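Local coordinates for protein deoxyribose-phosphate aldolase (Toxoplasma gondii, PDB 4EIV) that is an aldolase, an enzyme folded as a closed eight-stranded parallel beta/alpha barrel, with two protein chains in its assembly, at residues A[91-95]-A[120-124]; A[241-246]-A[275-279]. One frame throughout, in Å; residues are numbered along the deposited sequence.

Contact 1 of 2, residues A[91-95]-A[120-124]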
ATOM      1  N   ASN A  91       6.221  26.986  14.888  1.00 24.42           N
ATOM      2  CA  ASN A  91       7.545  27.139  15.527  1.00 24.02           C
ATOM      3  C   ASN A  91       8.684  27.200  14.500  1.00 24.02           C
ATOM      4  O   ASN A  91       9.805  26.896  14.838  1.00 23.99           O
ATOM      5  CB  ASN A  91       7.830  26.054  16.572  1.00 23.29           C
ATOM      6  CG  ASN A  91       8.678  26.559  17.743  1.00 23.27           C
ATOM      7  OD1 ASN A  91       8.880  27.772  17.939  1.00 24.76           O
ATOM      8  ND2 ASN A  91       9.183  25.614  18.539  1.00 24.64           N
ATOM      9  N   PHE A  92       8.358  27.559  13.264  1.00 23.75           N
ATOM     10  CA  PHE A  92       9.323  27.685  12.200  1.00 23.49           C
ATOM     11  C   PHE A  92       9.824  29.131  12.115  1.00 24.71           C
ATOM     12  O   PHE A  92       9.114  30.068  12.463  1.00 25.57           O
ATOM     13  CB  PHE A  92       8.703  27.291  10.833  1.00 25.02           C
ATOM     14  CG  PHE A  92       8.787  25.816  10.501  1.00 24.81           C
ATOM     15  CD1 PHE A  92       9.426  25.391   9.341  1.00 27.29           C
ATOM     16  CD2 PHE A  92       8.188  24.875  11.338  1.00 25.13           C
ATOM     17  CE1 PHE A  92       9.494  24.039   9.028  1.00 27.58           C
ATOM     18  CE2 PHE A  92       8.238  23.515  11.019  1.00 25.85           C
ATOM     19  CZ  PHE A  92       8.901  23.110   9.876  1.00 26.38           C
ATOM     20  N   PRO A  93      11.039  29.314  11.588  1.00 24.58           N
ATOM     21  CA  PRO A  93      11.961  28.294  11.066  1.00 24.82           C
ATOM     22  C   PRO A  93      13.017  27.819  12.058  1.00 24.52           C
ATOM     23  O   PRO A  93      13.786  26.925  11.711  1.00 25.40           O
ATOM     24  CB  PRO A  93      12.657  29.026   9.912  1.00 26.27           C
ATOM     25  CG  PRO A  93      12.743  30.434  10.387  1.00 26.45           C
ATOM     26  CD  PRO A  93      11.519  30.670  11.254  1.00 25.44           C
ATOM     27  N   GLU A  94      13.077  28.410  13.260  1.00 23.74           N
ATOM     28  CA  GLU A  94      14.171  28.153  14.202  1.00 24.57           C
ATOM     29  C   GLU A  94      13.838  27.438  15.493  1.00 23.74           C
ATOM     30  O   GLU A  94      14.771  27.107  16.257  1.00 24.83           O
ATOM     31  CB  GLU A  94      14.902  29.471  14.520  1.00 25.50           C
ATOM     32  CG  GLU A  94      15.596  30.101  13.322  1.00 26.82           C
ATOM     33  CD  GLU A  94      16.763  29.278  12.758  1.00 28.96           C
ATOM     34  OE1 GLU A  94      17.194  28.311  13.397  1.00 30.24           O
ATOM     35  OE2 GLU A  94      17.283  29.636  11.680  1.00 36.11           O
ATOM     36  N   GLY A  95      12.558  27.193  15.782  1.00 23.81           N
ATOM     37  CA  GLY A  95      12.182  26.449  16.994  1.00 24.39           C
ATOM     38  C   GLY A  95      12.373  27.246  18.270  1.00 24.91           C
ATOM     39  O   GLY A  95      12.642  26.669  19.307  1.00 24.69           O
ATOM     40  N   LEU A 120       8.123  22.286  14.820  1.00 23.72           N
ATOM     41  CA  LEU A 120       9.562  22.172  14.999  1.00 23.53           C
ATOM     42  C   LEU A 120       9.888  22.297  16.484  1.00 23.60           C
ATOM     43  O   LEU A 120       9.306  23.115  17.175  1.00 25.09           O
ATOM     44  CB  LEU A 120      10.278  23.242  14.179  1.00 24.30           C
ATOM     45  CG  LEU A 120      11.806  23.303  14.148  1.00 25.12           C
ATOM     46  CD1 LEU A 120      12.402  21.976  13.631  1.00 24.94           C
ATOM     47  CD2 LEU A 120      12.295  24.465  13.309  1.00 27.36           C
ATOM     48  N   ILE A 121      10.801  21.462  16.956  1.00 23.03           N
ATOM     49  CA  ILE A 121      11.280  21.532  18.320  1.00 23.36           C
ATOM     50  C   ILE A 121      12.412  22.554  18.474  1.00 22.59           C
ATOM     51  O   ILE A 121      13.048  22.954  17.493  1.00 22.90           O
ATOM     52  CB  ILE A 121      11.766  20.135  18.838  1.00 23.17           C
ATOM     53  CG1 ILE A 121      12.994  19.634  18.073  1.00 23.69           C
ATOM     54  CG2 ILE A 121      10.629  19.121  18.787  1.00 26.28           C
ATOM     55  CD1 ILE A 121      13.718  18.445  18.758  1.00 26.12           C
ATOM     56  N   ASP A 122      12.734  22.889  19.725  1.00 23.39           N
ATOM     57  CA  ASP A 122      13.891  23.739  20.028  1.00 23.70           C
ATOM     58  C   ASP A 122      15.075  22.775  20.078  1.00 23.35           C
ATOM     59  O   ASP A 122      15.573  22.382  21.131  1.00 23.41           O
ATOM     60  CB  ASP A 122      13.679  24.478  21.361  1.00 23.64           C
ATOM     61  CG  ASP A 122      14.650  25.646  21.555  1.00 24.39           C
ATOM     62  OD1 ASP A 122      15.633  25.785  20.775  1.00 25.18           O
ATOM     63  OD2 ASP A 122      14.418  26.441  22.503  1.00 25.17           O
ATOM     64  N   TRP A 123      15.561  22.414  18.896  1.00 23.56           N
ATOM     65  CA  TRP A 123      16.589  21.383  18.766  1.00 24.48           C
ATOM     66  C   TRP A 123      17.921  21.823  19.380  1.00 24.63           C
ATOM     67  O   TRP A 123      18.693  20.998  19.856  1.00 25.13           O
ATOM     68  CB  TRP A 123      16.774  20.993  17.285  1.00 25.30           C
ATOM     69  CG  TRP A 123      17.010  22.164  16.386  1.00 29.02           C
ATOM     70  CD1 TRP A 123      16.062  22.909  15.679  1.00 29.02           C
ATOM     71  CD2 TRP A 123      18.266  22.724  16.067  1.00 31.51           C
ATOM     72  NE1 TRP A 123      16.672  23.886  14.983  1.00 33.04           N
ATOM     73  CE2 TRP A 123      18.030  23.800  15.183  1.00 30.66           C
ATOM     74  CE3 TRP A 123      19.566  22.444  16.461  1.00 31.40           C
ATOM     75  CZ2 TRP A 123      19.052  24.583  14.688  1.00 33.29           C
ATOM     76  CZ3 TRP A 123      20.601  23.209  15.942  1.00 33.55           C
ATOM     77  CH2 TRP A 123      20.332  24.274  15.081  1.00 33.81           C
ATOM     78  N   ARG A 124      18.152  23.131  19.424  1.00 24.49           N
ATOM     79  CA  ARG A 124      19.404  23.628  19.997  1.00 25.31           C
ATOM     80  C   ARG A 124      19.550  23.248  21.459  1.00 25.83           C
ATOM     81  O   ARG A 124      20.667  23.038  21.966  1.00 27.24           O
ATOM     82  CB  ARG A 124      19.487  25.148  19.839  1.00 25.22           C
ATOM     83  CG  ARG A 124      19.758  25.600  18.431  1.00 26.40           C
ATOM     84  CD  ARG A 124      19.786  27.125  18.348  1.00 26.84           C
ATOM     85  NE  ARG A 124      20.062  27.579  17.005  1.00 26.84           N
ATOM     86  CZ  ARG A 124      19.167  27.718  16.036  1.00 26.08           C
ATOM     87  NH1 ARG A 124      17.881  27.468  16.264  1.00 27.45           N
ATOM     88  NH2 ARG A 124      19.575  28.133  14.841  1.00 29.26           N
TER
HETATM   89  O   HOH W   1      16.219  25.536  12.643  1.00 34.28           O
HETATM   90  O   HOH W   2      16.376  25.600  18.174  1.00 25.28           O

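Contact 2 of 2, residues A[241-246]-A[275-279]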
ATOM      1  N   VAL A 241      16.622  16.399  -2.872  1.00 33.46           N
ATOM      2  CA  VAL A 241      17.153  15.244  -3.602  1.00 32.50           C
ATOM      3  C   VAL A 241      16.212  14.793  -4.722  1.00 33.53           C
ATOM      4  O   VAL A 241      15.036  15.181  -4.773  1.00 34.57           O
ATOM      5  CB  VAL A 241      17.444  14.041  -2.683  1.00 31.10           C
ATOM      6  CG1 VAL A 241      18.509  14.433  -1.628  1.00 32.66           C
ATOM      7  CG2 VAL A 241      16.181  13.533  -2.062  1.00 30.89           C
ATOM      8  N   HIS A 242      16.747  13.958  -5.607  1.00 33.00           N
ATOM      9  CA  HIS A 242      15.992  13.414  -6.739  1.00 32.91           C
ATOM     10  C   HIS A 242      15.230  12.127  -6.402  1.00 31.53           C
ATOM     11  O   HIS A 242      15.351  11.561  -5.309  1.00 29.98           O
ATOM     12  CB  HIS A 242      16.940  13.160  -7.910  1.00 33.62           C
ATOM     13  CG  HIS A 242      17.654  14.383  -8.377  1.00 37.96           C
ATOM     14  ND1 HIS A 242      17.017  15.377  -9.080  1.00 41.67           N
ATOM     15  CD2 HIS A 242      18.952  14.761  -8.279  1.00 42.14           C
ATOM     16  CE1 HIS A 242      17.881  16.335  -9.366  1.00 41.86           C
ATOM     17  NE2 HIS A 242      19.064  15.984  -8.894  1.00 43.61           N
ATOM     18  N   MET A 243      14.429  11.671  -7.363  1.00 30.78           N
ATOM     19  CA  MET A 243      13.624  10.474  -7.165  1.00 30.39           C
ATOM     20  C   MET A 243      14.430   9.229  -6.783  1.00 29.76           C
ATOM     21  O   MET A 243      13.990   8.464  -5.932  1.00 29.90           O
ATOM     22  CB  MET A 243      12.750  10.193  -8.397  1.00 31.56           C
ATOM     23  CG  MET A 243      11.825   8.990  -8.227  1.00 32.27           C
ATOM     24  SD  MET A 243      10.651   8.740  -9.576  1.00 37.58           S
ATOM     25  CE  MET A 243      11.761   8.383 -10.914  1.00 36.35           C
ATOM     26  N   ALA A 244      15.597   9.026  -7.381  1.00 31.25           N
ATOM     27  CA  ALA A 244      16.376   7.828  -7.057  1.00 31.78           C
ATOM     28  C   ALA A 244      16.770   7.733  -5.586  1.00 32.26           C
ATOM     29  O   ALA A 244      16.617   6.679  -4.948  1.00 33.07           O
ATOM     30  CB  ALA A 244      17.616   7.784  -7.920  1.00 33.95           C
ATOM     31  N   GLU A 245      17.235   8.843  -5.030  1.00 32.54           N
ATOM     32  CA  GLU A 245      17.599   8.892  -3.618  1.00 32.95           C
ATOM     33  C   GLU A 245      16.369   8.660  -2.750  1.00 31.46           C
ATOM     34  O   GLU A 245      16.429   8.012  -1.706  1.00 31.69           O
ATOM     35  CB  GLU A 245      18.242  10.244  -3.253  1.00 34.31           C
ATOM     36  CG  GLU A 245      19.684  10.457  -3.756  1.00 38.03           C
ATOM     37  CD  GLU A 245      19.829  10.774  -5.249  1.00 41.17           C
ATOM     38  OE1 GLU A 245      20.987  10.872  -5.717  1.00 45.42           O
ATOM     39  OE2 GLU A 245      18.818  10.939  -5.974  1.00 44.10           O
ATOM     40  N   THR A 246      15.235   9.195  -3.181  1.00 29.92           N
ATOM     41  CA  THR A 246      14.017   9.049  -2.420  1.00 29.60           C
ATOM     42  C   THR A 246      13.590   7.552  -2.376  1.00 29.07           C
ATOM     43  O   THR A 246      13.125   7.062  -1.344  1.00 30.70           O
ATOM     44  CB  THR A 246      12.922   9.980  -2.994  1.00 29.51           C
ATOM     45  OG1 THR A 246      13.397  11.341  -3.024  1.00 31.18           O
ATOM     46  CG2 THR A 246      11.701   9.933  -2.182  1.00 29.33           C
ATOM     47  N   LEU A 275      11.269  18.060  -6.950  1.00 28.92           N
ATOM     48  CA  LEU A 275      11.061  16.611  -6.798  1.00 27.83           C
ATOM     49  C   LEU A 275       9.624  16.244  -7.171  1.00 27.70           C
ATOM     50  O   LEU A 275       9.388  15.258  -7.861  1.00 27.45           O
ATOM     51  CB  LEU A 275      11.443  16.125  -5.398  1.00 27.39           C
ATOM     52  CG  LEU A 275      11.171  14.651  -5.045  1.00 26.92           C
ATOM     53  CD1 LEU A 275      11.871  13.700  -6.029  1.00 28.57           C
ATOM     54  CD2 LEU A 275      11.678  14.389  -3.644  1.00 28.08           C
ATOM     55  N   LEU A 276       8.657  17.017  -6.686  1.00 27.38           N
ATOM     56  CA  LEU A 276       7.259  16.790  -7.044  1.00 27.79           C
ATOM     57  C   LEU A 276       7.074  16.756  -8.557  1.00 28.47           C
ATOM     58  O   LEU A 276       6.419  15.858  -9.100  1.00 28.93           O
ATOM     59  CB  LEU A 276       6.357  17.860  -6.418  1.00 28.43           C
ATOM     60  CG  LEU A 276       4.892  17.822  -6.851  1.00 29.22           C
ATOM     61  CD1 LEU A 276       4.277  16.431  -6.583  1.00 28.78           C
ATOM     62  CD2 LEU A 276       4.110  18.948  -6.194  1.00 28.48           C
ATOM     63  N   LYS A 277       7.663  17.726  -9.255  1.00 29.92           N
ATOM     64  CA  LYS A 277       7.560  17.758 -10.704  1.00 31.69           C
ATOM     65  C   LYS A 277       8.245  16.550 -11.365  1.00 31.19           C
ATOM     66  O   LYS A 277       7.715  16.014 -12.317  1.00 32.22           O
ATOM     67  CB  LYS A 277       8.074  19.086 -11.261  1.00 32.73           C
ATOM     68  CG  LYS A 277       7.132  20.272 -10.916  1.00 35.29           C
ATOM     69  CD  LYS A 277       7.574  21.627 -11.470  1.00 39.93           C
ATOM     70  CE  LYS A 277       8.756  22.199 -10.705  1.00 41.45           C
ATOM     71  NZ  LYS A 277       9.102  23.558 -11.198  1.00 45.17           N
ATOM     72  N   GLU A 278       9.376  16.100 -10.825  1.00 30.12           N
ATOM     73  CA  GLU A 278      10.045  14.913 -11.348  1.00 30.19           C
ATOM     74  C   GLU A 278       9.123  13.697 -11.212  1.00 29.66           C
ATOM     75  O   GLU A 278       8.966  12.903 -12.140  1.00 30.08           O
ATOM     76  CB  GLU A 278      11.361  14.636 -10.608  1.00 30.37           C
ATOM     77  CG  GLU A 278      12.114  13.425 -11.205  1.00 31.34           C
ATOM     78  CD  GLU A 278      13.385  13.031 -10.467  1.00 34.57           C
ATOM     79  OE1 GLU A 278      13.655  13.541  -9.367  1.00 34.74           O
ATOM     80  OE2 GLU A 278      14.139  12.215 -11.031  1.00 36.42           O
ATOM     81  N   LEU A 279       8.472  13.581 -10.064  1.00 28.92           N
ATOM     82  CA  LEU A 279       7.590  12.447  -9.820  1.00 29.23           C
ATOM     83  C   LEU A 279       6.406  12.475 -10.775  1.00 29.90           C
ATOM     84  O   LEU A 279       6.081  11.462 -11.406  1.00 30.42           O
ATOM     85  CB  LEU A 279       7.070  12.460  -8.384  1.00 28.34           C
ATOM     86  CG  LEU A 279       8.103  12.299  -7.264  1.00 28.21           C
ATOM     87  CD1 LEU A 279       7.421  12.432  -5.904  1.00 30.00           C
ATOM     88  CD2 LEU A 279       8.851  10.979  -7.363  1.00 29.34           C
TER
HETATM   89  O   HOH W   3      13.941  16.266  -8.644  1.00 41.04           O
HETATM   90  O   HOH W   4      16.242  10.515  -9.988  1.00 34.57           O

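Contact 1 of 2, residues A[91-95]-A[120-124]
E94 OE1 is gripped by both terminal nitrogens of R124, with NH2 at 2.8 Å and NH1 at 3.1 Å. The guanidinium meets it end-on and keeps the oxygen in its own plane. The carboxylate, turned 53° against that plane, receives both nitrogens on the same face. A bend at chi2 (-66°) in E94 brings the acid back to the extended R124 chain, and W123 CZ2 lies over the centre of the guanidinium on one face. A water beside the salt bridge accepts the indole N-H, 2.9 Å from W123 NE1, and lies within hydrogen-bonding distance of E94 OE1 and P93 O. A second water donates to E94 O and to D122 OD1, while D122 OD2 turns to R125 in a salt bridge.

Deeper in, N91 ND2 donates to L120 O at 2.8 Å, tilted 28° from the carbonyl plane; N91 OD1 accepts from the backbone of G97, so both ends of this buried amide are held. L120 packs between the loops: its CB touches F92 CE2 at 3.8 Å, the two side chains crossing at about a right angle, and its CD2 packs against P93 O at 3.3 Å.

The two loops leave neighbouring parallel strands, 85-90 and 116-120, and lead into helices 99-111 and 124-128. L120 also packs on V156 of strand 152-156, with N91 and I121 set against helix 130-148.

Contact 2 of 2, residues A[241-246]-A[275-279]
E278 reaches across from its helix to the start of helix 243-257, the preceding helix, where its OE1 accepts the backbone N-H of M243 at 2.8 Å. With CG anti to the backbone N (chi1 -177°) and the rest of the chain extended, its carboxylate arrives beside the first turn, and M243 N meets OE1 from above the carboxylate plane. The other oxygen, OE2, accepts a hydrogen bond from a water that in turn accepts from A244 N, so one acid serves two successive N-H groups, M243 N directly and A244 N through the water. The helix start would be expected to favour its negative charge. H242, at the N-cap position, offers the edge of its ring to OE1, the ring standing 81° from the carboxylate; a second water joins H242 ND1 and OE1.

Beyond the acid the contact is largely apolar. M243 runs extended until chi3 (65°) and lays SD against L279 CD2 at 3.6 Å. L275 spreads its two methyls: CD1 sits 3.5 Å from M243 N, and CD2 lies 3.6 Å from T246 OG1. That hydroxyl bonds back to H242 O, an acceptor it shares with T246 N.

M243 and T246 continue onto helix 17-27, and M243 also packs on Y18 of the second subunit. Packing of the start of helix 243-257 on helix 273-284, outside the strands, belongs to the outer helical layer of a beta/alpha barrel.

Overall arrangement
Contact 1 closes before contact 2 opens along the chain, and the two never touch: their centres are 26 Å apart, their nearest atoms about 16 Å. What they share is the closed parallel barrel, whose strands follow one another in chain order. Contact 1 joins the loops that follow the third and fourth strands, 85-90 and 116-120. Contact 2 lies further round the ring, joining helices 243-257 and 273-284, which come after the seventh and last strands, 233-237 and 267-271. Contact 1 thus ties two strand-to-helix loops together, contact 2 the end of such a loop and the start of its helix to the last helix of the outer layer, where the second subunit also makes contact.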